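Local coordinates for protein-glutamine gamma-glutamyltransferase (PDB 6G49) that catalyses the cross-linking of protein glutamine and lysine side chains in vitro through its periplasmic domain and is critical for the viability of Pseudomonas aeruginosa, at residues D45-G50 / S240-H245; F217-K222 / D303-V308. All blocks are in the same frame, centred on the assembly; numbering follows the deposited sequence.

In the fold
The two contacts sit side by side, their centres about 9 Å apart, and meet through the short parallel pair of strands 218-219 and 240-241. Contact 1 is the core one: every touching residue is buried, and the short helix 45-50 closes against the start of helix 243-256, which carries the probable nucleophile Cys243. Contact 2 lies nearer the surface, where strand 218-219 faces the loop that follows strand 298-302 and begins with Asp303, probably the acid of the same active site. Both rely on apolar packing around an aromatic ring, Phe242 in one and Tyr219 in the other, and these two rings stack on each other; contact 2 adds a CH-pi contact.

Contact 1: residues D45-G50 / S240-H245; sequences DIAELG and SGFCAH
Phe242 brings its ring up to the backbone of Ala47, and this is where the packing is tightest. The ring atom CD2 of Phe242 comes within 3.5 Å of Ala47 N, and its neighbour CE2 lies 3.8 Å from Ile46 O, so the ring meets the peptide link between the two residues obliquely. The methyl CB of Ala47 closes on the same ring, 3.8 Å from Phe242 CD2. With CG turned opposite the backbone N (chi1 -163°), the phenyl group reaches out to helix 45-50.

Ile46 works beside it, its side chain crossing that of Phe242 at about a right angle. The branch methyl Ile46 CG2 is 3.6 Å from Cys243 SG and also comes near Phe242 CE2. Phe242 is the N-cap residue of helix 243-256, and Cys243 opens the first turn; a nucleophile at the start of a helix is the arrangement of the papain-like transglutaminase fold, and Cys243 probably has this role here, with His287 beside it.

The packing slackens toward Ala244, whose CB meets Ile46 CG1 at 4.1 Å; Met41 of strand 40-41 touches both of these side chains. On the outer side of the short helix Glu48 is exposed, its side chain setting off away from the contact. Asp45 also turns from the contact and, still partly exposed, forms a salt bridge with Arg85 and accepts a hydrogen bond from Ala42 N. The phenyl group of Phe242 has a further aromatic partner in Tyr219, whose ring stacks with it and whose side chain also touches Cys243.

Contact 2: residues F217-K222 / D303-V308; sequences FAYTLK and DPTYQV
Tyr219 and Thr305 make the one aromatic interaction of this contact, a CH-pi contact in which the threonine methyl lies over the phenol ring. Thr305 CG2 sits 3.8 Å from the centroid of the Tyr219 ring, 26° off its normal, and is displaced toward the hydroxyl end, where it lies 3.5 Å from Tyr219 CZ. The two side chains cross at about a right angle. The methyl is turned opposite the backbone N of Thr305, while Thr305 OG1 (chi1 -68°) stands beside that N and also approaches the ring, 3.7 Å from Tyr219 CE1.

Apolar packing is the work of Val308, whose two methyls lie against the chain entering strand 218-219. Val308 CG1 presses on the backbone, 3.4 Å from Phe217 O, and reaches along to CB of Tyr219; Val308 CG2 meets Phe217 CB at 3.8 Å. Thr305 and Val308 are each modelled in two conformers, and these contacts hold for the one described. The phenyl ring of Phe217 itself leads away from this loop, toward Phe212 and Phe234.

The valine and threonine belong to the loop that leaves strand 298-302 at Asp303, probably the acid of the Cys-His-Asp triad of the transglutaminase fold, and Tyr219 stands beside Cys243, its probable nucleophile.

Hydrogen bonds shape each segment separately and tie it to its surroundings. Asp303 OD1 accepts from Thr305 N at 3.0 Å, closing an Asx turn; the N-H comes from above the carboxylate plane, 49° out of it. The other oxygen, OD2, is hydrogen-bonded to His287 NE2 and Tyr72 OH, so both oxygens of the carboxylate are held. In the strand segment Thr220 OG1 accepts from Lys222 N at 3.0 Å, an ST turn beyond strand 218-219.

Contact 1: residues D45-G50 / S240-H245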
ATOM      1  N   ASP A  45       6.954   6.792 -10.049  1.00 24.16           N
ATOM      2  CA  ASP A  45       6.805   7.956  -9.255  1.00 23.79           C
ATOM      3  C   ASP A  45       7.290   7.698  -7.833  1.00 25.22           C
ATOM      4  O   ASP A  45       7.842   8.622  -7.208  1.00 25.51           O
ATOM      5  CB  ASP A  45       5.378   8.508  -9.122  1.00 24.66           C
ATOM      6  CG  ASP A  45       4.865   9.167 -10.400  1.00 34.80           C
ATOM      7  OD1 ASP A  45       5.699   9.477 -11.262  1.00 34.75           O
ATOM      8  OD2 ASP A  45       3.638   9.284 -10.558  1.00 30.15           O
ATOM      9  N   ILE A  46       7.152   6.470  -7.326  1.00 22.52           N
ATOM     10  CA  ILE A  46       7.606   6.197  -5.965  1.00 21.93           C
ATOM     11  C   ILE A  46       9.132   6.062  -5.962  1.00 22.52           C
ATOM     12  O   ILE A  46       9.781   6.396  -4.970  1.00 25.00           O
ATOM     13  CB  ILE A  46       6.896   4.982  -5.317  1.00 26.77           C
ATOM     14  CG1 ILE A  46       5.390   5.131  -5.431  1.00 32.78           C
ATOM     15  CG2 ILE A  46       7.341   4.859  -3.855  1.00 24.97           C
ATOM     16  CD1 ILE A  46       4.891   6.434  -4.893  1.00 31.63           C
ATOM     17  N   ALA A  47       9.696   5.583  -7.064  1.00 23.29           N
ATOM     18  CA  ALA A  47      11.134   5.500  -7.226  1.00 25.05           C
ATOM     19  C   ALA A  47      11.732   6.904  -7.082  1.00 25.84           C
ATOM     20  O   ALA A  47      12.829   7.119  -6.506  1.00 27.83           O
ATOM     21  CB  ALA A  47      11.447   4.831  -8.527  1.00 29.49           C
ATOM     22  N   GLU A  48      11.039   7.921  -7.612  1.00 26.76           N
ATOM     23  CA  GLU A  48      11.544   9.303  -7.428  1.00 30.05           C
ATOM     24  C   GLU A  48      11.650   9.653  -5.926  1.00 31.24           C
ATOM     25  O   GLU A  48      12.628  10.248  -5.487  1.00 28.71           O
ATOM     26  CB  GLU A  48      10.716  10.280  -8.269  1.00 41.28           C
ATOM     27  CG  GLU A  48      11.090  11.727  -7.956  1.00 64.63           C
ATOM     28  CD  GLU A  48      10.614  12.791  -8.934  1.00 80.83           C
ATOM     29  OE1 GLU A  48      10.124  12.417 -10.021  1.00 88.97           O
ATOM     30  OE2 GLU A  48      10.733  14.000  -8.596  1.00 87.58           O
ATOM     31  N   LEU A  49      10.691   9.236  -5.059  1.00 30.71           N
ATOM     32  CA  LEU A  49      10.817   9.373  -3.599  1.00 26.70           C
ATOM     33  C   LEU A  49      11.919   8.493  -3.010  1.00 31.41           C
ATOM     34  O   LEU A  49      12.509   8.834  -1.958  1.00 28.64           O
ATOM     35  CB  LEU A  49       9.489   9.065  -2.858  1.00 27.19           C
ATOM     36  CG  LEU A  49       8.356  10.082  -3.023  1.00 25.34           C
ATOM     37  CD1 LEU A  49       7.064   9.549  -2.351  1.00 25.08           C
ATOM     38  CD2 LEU A  49       8.680  11.468  -2.441  1.00 28.05           C
ATOM     39  N   GLY A  50      12.164   7.348  -3.619  1.00 29.18           N
ATOM     40  CA  GLY A  50      13.213   6.443  -3.227  1.00 31.83           C
ATOM     41  C   GLY A  50      14.574   7.125  -3.244  1.00 32.59           C
ATOM     42  O   GLY A  50      15.528   6.566  -2.667  1.00 30.80           O
ATOM     43  N   SER A 240      11.182  -5.506 -14.542  1.00 20.95           N
ATOM     44  CA  SER A 240      12.024  -4.634 -13.757  1.00 22.92           C
ATOM     45  C   SER A 240      11.242  -3.404 -13.327  1.00 21.59           C
ATOM     46  O   SER A 240      10.640  -2.722 -14.187  1.00 22.85           O
ATOM     47  CB  SER A 240      13.262  -4.211 -14.552  1.00 24.33           C
ATOM     48  OG  SER A 240      14.057  -3.316 -13.791  1.00 24.74           O
ATOM     49  N   GLY A 241      11.288  -3.091 -12.055  1.00 22.26           N
ATOM     50  CA  GLY A 241      10.526  -1.941 -11.549  1.00 23.44           C
ATOM     51  C   GLY A 241      10.801  -1.649 -10.095  1.00 21.82           C
ATOM     52  O   GLY A 241      11.589  -2.331  -9.409  1.00 22.18           O
ATOM     53  N   PHE A 242      10.078  -0.659  -9.556  1.00 20.29           N
ATOM     54  CA  PHE A 242      10.066  -0.362  -8.171  1.00 20.21           C
ATOM     55  C   PHE A 242       8.668  -0.710  -7.620  1.00 19.74           C
ATOM     56  O   PHE A 242       7.901  -1.388  -8.282  1.00 20.13           O
ATOM     57  CB  PHE A 242      10.523   1.080  -7.936  1.00 21.97           C
ATOM     58  CG  PHE A 242      10.947   1.415  -6.538  1.00 21.09           C
ATOM     59  CD1 PHE A 242      12.033   0.750  -5.949  1.00 23.40           C
ATOM     60  CD2 PHE A 242      10.319   2.397  -5.773  1.00 21.53           C
ATOM     61  CE1 PHE A 242      12.444   1.085  -4.674  1.00 23.49           C
ATOM     62  CE2 PHE A 242      10.739   2.709  -4.488  1.00 26.21           C
ATOM     63  CZ  PHE A 242      11.789   2.012  -3.923  1.00 24.66           C
ATOM     64  N   CYS A 243       8.382  -0.328  -6.380  1.00 21.31           N
ATOM     65  CA  CYS A 243       7.200  -0.932  -5.696  1.00 22.31           C
ATOM     66  C   CYS A 243       5.911  -0.629  -6.457  1.00 20.52           C
ATOM     67  O   CYS A 243       5.042  -1.492  -6.443  1.00 23.57           O
ATOM     68  CB  CYS A 243       7.062  -0.480  -4.257  1.00 23.82           C
ATOM     69  SG  CYS A 243       7.114   1.311  -4.068  1.00 23.53           S
ATOM     70  N   ALA A 244       5.777   0.527  -7.096  1.00 21.46           N
ATOM     71  CA  ALA A 244       4.489   0.847  -7.789  1.00 26.14           C
ATOM     72  C   ALA A 244       4.263  -0.061  -9.010  1.00 23.39           C
ATOM     73  O   ALA A 244       3.128  -0.405  -9.321  1.00 19.74           O
ATOM     74  CB  ALA A 244       4.441   2.249  -8.249  1.00 27.65           C
ATOM     75  N   HIS A 245       5.333  -0.471  -9.708  1.00 20.51           N
ATOM     76  CA  HIS A 245       5.211  -1.462 -10.773  1.00 20.86           C
ATOM     77  C   HIS A 245       4.596  -2.741 -10.228  1.00 17.76           C
ATOM     78  O   HIS A 245       3.646  -3.332 -10.827  1.00 18.49           O
ATOM     79  CB  HIS A 245       6.573  -1.797 -11.441  1.00 21.38           C
ATOM     80  CG  HIS A 245       7.195  -0.657 -12.139  1.00 21.68           C
ATOM     81  ND1 HIS A 245       7.852   0.348 -11.479  1.00 22.63           N
ATOM     82  CD2 HIS A 245       7.249  -0.383 -13.456  1.00 25.33           C
ATOM     83  CE1 HIS A 245       8.294   1.213 -12.374  1.00 22.25           C
ATOM     84  NE2 HIS A 245       7.959   0.780 -13.597  1.00 25.17           N
TER

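Contact 2: residues F217-K222 / D303-V308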
ATOM      1  N   PHE A 217      12.617 -11.206 -11.902  1.00 25.38           N
ATOM      2  CA  PHE A 217      12.234  -9.814 -11.630  1.00 22.26           C
ATOM      3  C   PHE A 217      13.366  -9.115 -10.887  1.00 25.93           C
ATOM      4  O   PHE A 217      14.037  -9.662  -9.993  1.00 27.62           O
ATOM      5  CB  PHE A 217      10.931  -9.818 -10.811  1.00 21.43           C
ATOM      6  CG  PHE A 217       9.691 -10.010 -11.642  1.00 20.92           C
ATOM      7  CD1 PHE A 217       9.061  -8.905 -12.229  1.00 24.34           C
ATOM      8  CD2 PHE A 217       9.127 -11.256 -11.821  1.00 20.95           C
ATOM      9  CE1 PHE A 217       7.932  -9.063 -13.011  1.00 21.98           C
ATOM     10  CE2 PHE A 217       8.017 -11.422 -12.618  1.00 23.49           C
ATOM     11  CZ  PHE A 217       7.415 -10.312 -13.218  1.00 24.48           C
ATOM     12  N   ALA A 218      13.531  -7.853 -11.222  1.00 22.43           N
ATOM     13  CA  ALA A 218      14.441  -6.921 -10.649  1.00 22.49           C
ATOM     14  C   ALA A 218      13.659  -5.841  -9.907  1.00 25.02           C
ATOM     15  O   ALA A 218      12.638  -5.278 -10.435  1.00 23.23           O
ATOM     16  CB  ALA A 218      15.315  -6.299 -11.717  1.00 25.57           C
ATOM     17  N   TYR A 219      14.193  -5.466  -8.748  1.00 22.91           N
ATOM     18  CA  TYR A 219      13.695  -4.381  -7.907  1.00 23.81           C
ATOM     19  C   TYR A 219      14.759  -3.284  -8.020  1.00 25.93           C
ATOM     20  O   TYR A 219      15.870  -3.463  -7.575  1.00 25.80           O
ATOM     21  CB  TYR A 219      13.545  -4.822  -6.466  1.00 21.48           C
ATOM     22  CG  TYR A 219      12.674  -3.890  -5.676  1.00 24.07           C
ATOM     23  CD1 TYR A 219      11.358  -3.714  -6.026  1.00 26.81           C
ATOM     24  CD2 TYR A 219      13.166  -3.177  -4.603  1.00 26.83           C
ATOM     25  CE1 TYR A 219      10.546  -2.862  -5.330  1.00 30.05           C
ATOM     26  CE2 TYR A 219      12.357  -2.316  -3.895  1.00 25.47           C
ATOM     27  CZ  TYR A 219      11.042  -2.171  -4.269  1.00 27.38           C
ATOM     28  OH  TYR A 219      10.204  -1.329  -3.594  1.00 29.48           O
ATOM     29  N   THR A 220      14.409  -2.154  -8.615  1.00 23.61           N
ATOM     30  CA  THR A 220      15.383  -1.088  -8.921  1.00 23.91           C
ATOM     31  C   THR A 220      14.716   0.296  -8.776  1.00 27.82           C
ATOM     32  O   THR A 220      13.557   0.482  -9.133  1.00 24.87           O
ATOM     33  CB  THR A 220      15.976  -1.313 -10.322  1.00 29.65           C
ATOM     34  OG1 THR A 220      16.832  -0.218 -10.660  1.00 27.48           O
ATOM     35  CG2 THR A 220      14.943  -1.413 -11.417  1.00 28.10           C
ATOM     36  N   LEU A 221      15.541   1.272  -8.408  1.00 28.56           N
ATOM     37  CA  LEU A 221      15.160   2.653  -8.346  1.00 31.24           C
ATOM     38  C   LEU A 221      15.262   3.301  -9.726  1.00 36.18           C
ATOM     39  O   LEU A 221      14.885   4.441  -9.841  1.00 34.13           O
ATOM     40  CB  LEU A 221      16.079   3.358  -7.348  1.00 30.62           C
ATOM     41  CG  LEU A 221      15.699   3.164  -5.889  1.00 31.10           C
ATOM     42  CD1 LEU A 221      16.799   3.613  -4.941  1.00 43.65           C
ATOM     43  CD2 LEU A 221      14.417   3.933  -5.585  1.00 32.48           C
ATOM     44  N   LYS A 222      15.764   2.579 -10.737  1.00 26.41           N
ATOM     45  CA  LYS A 222      15.886   3.081 -12.076  1.00 33.38           C
ATOM     46  C   LYS A 222      15.288   2.078 -13.022  1.00 32.12           C
ATOM     47  O   LYS A 222      15.952   1.497 -13.857  1.00 31.57           O
ATOM     48  CB  LYS A 222      17.352   3.432 -12.381  1.00 45.78           C
ATOM     49  CG  LYS A 222      17.835   4.706 -11.693  1.00 61.64           C
ATOM     50  CD  LYS A 222      18.861   5.512 -12.482  1.00 86.64           C
ATOM     51  CE  LYS A 222      18.659   7.014 -12.385  1.00 99.08           C
ATOM     52  NZ  LYS A 222      18.461   7.470 -10.987  1.00102.30           N
ATOM     53  N   ASP A 303       2.211  -7.981  -0.133  1.00 21.21           N
ATOM     54  CA  ASP A 303       3.262  -7.119  -0.694  1.00 20.46           C
ATOM     55  C   ASP A 303       4.092  -7.900  -1.693  1.00 20.48           C
ATOM     56  O   ASP A 303       4.956  -8.674  -1.303  1.00 20.44           O
ATOM     57  CB  ASP A 303       4.156  -6.560   0.401  1.00 20.52           C
ATOM     58  CG  ASP A 303       5.179  -5.612  -0.149  1.00 19.99           C
ATOM     59  OD1 ASP A 303       5.230  -5.399  -1.389  1.00 22.12           O
ATOM     60  OD2 ASP A 303       5.909  -5.020   0.712  1.00 20.32           O
ATOM     61  N   PRO A 304       3.856  -7.726  -3.006  1.00 19.81           N
ATOM     62  CA  PRO A 304       4.576  -8.485  -4.014  1.00 21.09           C
ATOM     63  C   PRO A 304       6.077  -8.186  -4.018  1.00 21.05           C
ATOM     64  O   PRO A 304       6.853  -9.021  -4.493  1.00 22.11           O
ATOM     65  CB  PRO A 304       3.918  -8.090  -5.353  1.00 22.52           C
ATOM     66  CG  PRO A 304       3.225  -6.806  -5.053  1.00 19.42           C
ATOM     67  CD  PRO A 304       2.809  -6.885  -3.603  1.00 20.97           C
ATOM     68  N   THR A 305       6.469  -7.024  -3.517  1.00 20.81           N
ATOM     69  CA  THR A 305       7.877  -6.620  -3.459  0.57 21.36           C
ATOM     70  C   THR A 305       8.630  -7.647  -2.621  1.00 20.88           C
ATOM     71  O   THR A 305       9.828  -7.898  -2.800  1.00 22.17           O
ATOM     72  CB  THR A 305       8.056  -5.225  -2.843  0.57 20.04           C
ATOM     73  OG1 THR A 305       7.520  -4.251  -3.734  0.57 20.42           O
ATOM     74  CG2 THR A 305       9.496  -4.854  -2.565  0.57 21.73           C
ATOM     75  N   TYR A 306       7.950  -8.176  -1.605  1.00 21.01           N
ATOM     76  CA  TYR A 306       8.593  -9.116  -0.688  1.00 22.71           C
ATOM     77  C   TYR A 306       9.120 -10.359  -1.444  1.00 24.18           C
ATOM     78  O   TYR A 306      10.107 -10.994  -0.989  1.00 25.23           O
ATOM     79  CB  TYR A 306       7.682  -9.497   0.461  1.00 23.87           C
ATOM     80  CG  TYR A 306       8.357 -10.432   1.440  1.00 26.11           C
ATOM     81  CD1 TYR A 306       9.266  -9.953   2.362  1.00 28.62           C
ATOM     82  CD2 TYR A 306       8.095 -11.790   1.448  1.00 31.98           C
ATOM     83  CE1 TYR A 306       9.924 -10.791   3.243  1.00 32.68           C
ATOM     84  CE2 TYR A 306       8.747 -12.647   2.322  1.00 31.61           C
ATOM     85  CZ  TYR A 306       9.666 -12.153   3.211  1.00 35.66           C
ATOM     86  OH  TYR A 306      10.259 -13.017   4.080  1.00 44.33           O
ATOM     87  N   GLN A 307       8.485 -10.731  -2.572  1.00 22.28           N
ATOM     88  CA  GLN A 307       8.848 -11.878  -3.370  1.00 22.54           C
ATOM     89  C   GLN A 307      10.155 -11.657  -4.136  1.00 24.73           C
ATOM     90  O   GLN A 307      10.785 -12.633  -4.577  1.00 27.21           O
ATOM     91  CB  GLN A 307       7.741 -12.265  -4.344  1.00 21.94           C
ATOM     92  CG  GLN A 307       6.427 -12.545  -3.628  1.00 22.61           C
ATOM     93  CD  GLN A 307       6.557 -13.703  -2.675  1.00 25.74           C
ATOM     94  OE1 GLN A 307       7.139 -14.729  -3.028  1.00 28.75           O
ATOM     95  NE2 GLN A 307       5.962 -13.583  -1.502  1.00 25.83           N
ATOM     96  N   VAL A 308      10.494 -10.398  -4.408  1.00 23.37           N
ATOM     97  CA  VAL A 308      11.615 -10.031  -5.266  0.55 24.42           C
ATOM     98  C   VAL A 308      12.757  -9.443  -4.434  1.00 26.35           C
ATOM     99  O   VAL A 308      13.914  -9.666  -4.743  1.00 32.13           O
ATOM    100  CB  VAL A 308      11.149  -9.019  -6.324  0.55 24.10           C
ATOM    101  CG1 VAL A 308      12.289  -8.598  -7.247  0.55 23.21           C
ATOM    102  CG2 VAL A 308       9.975  -9.565  -7.104  0.55 24.38           C
TER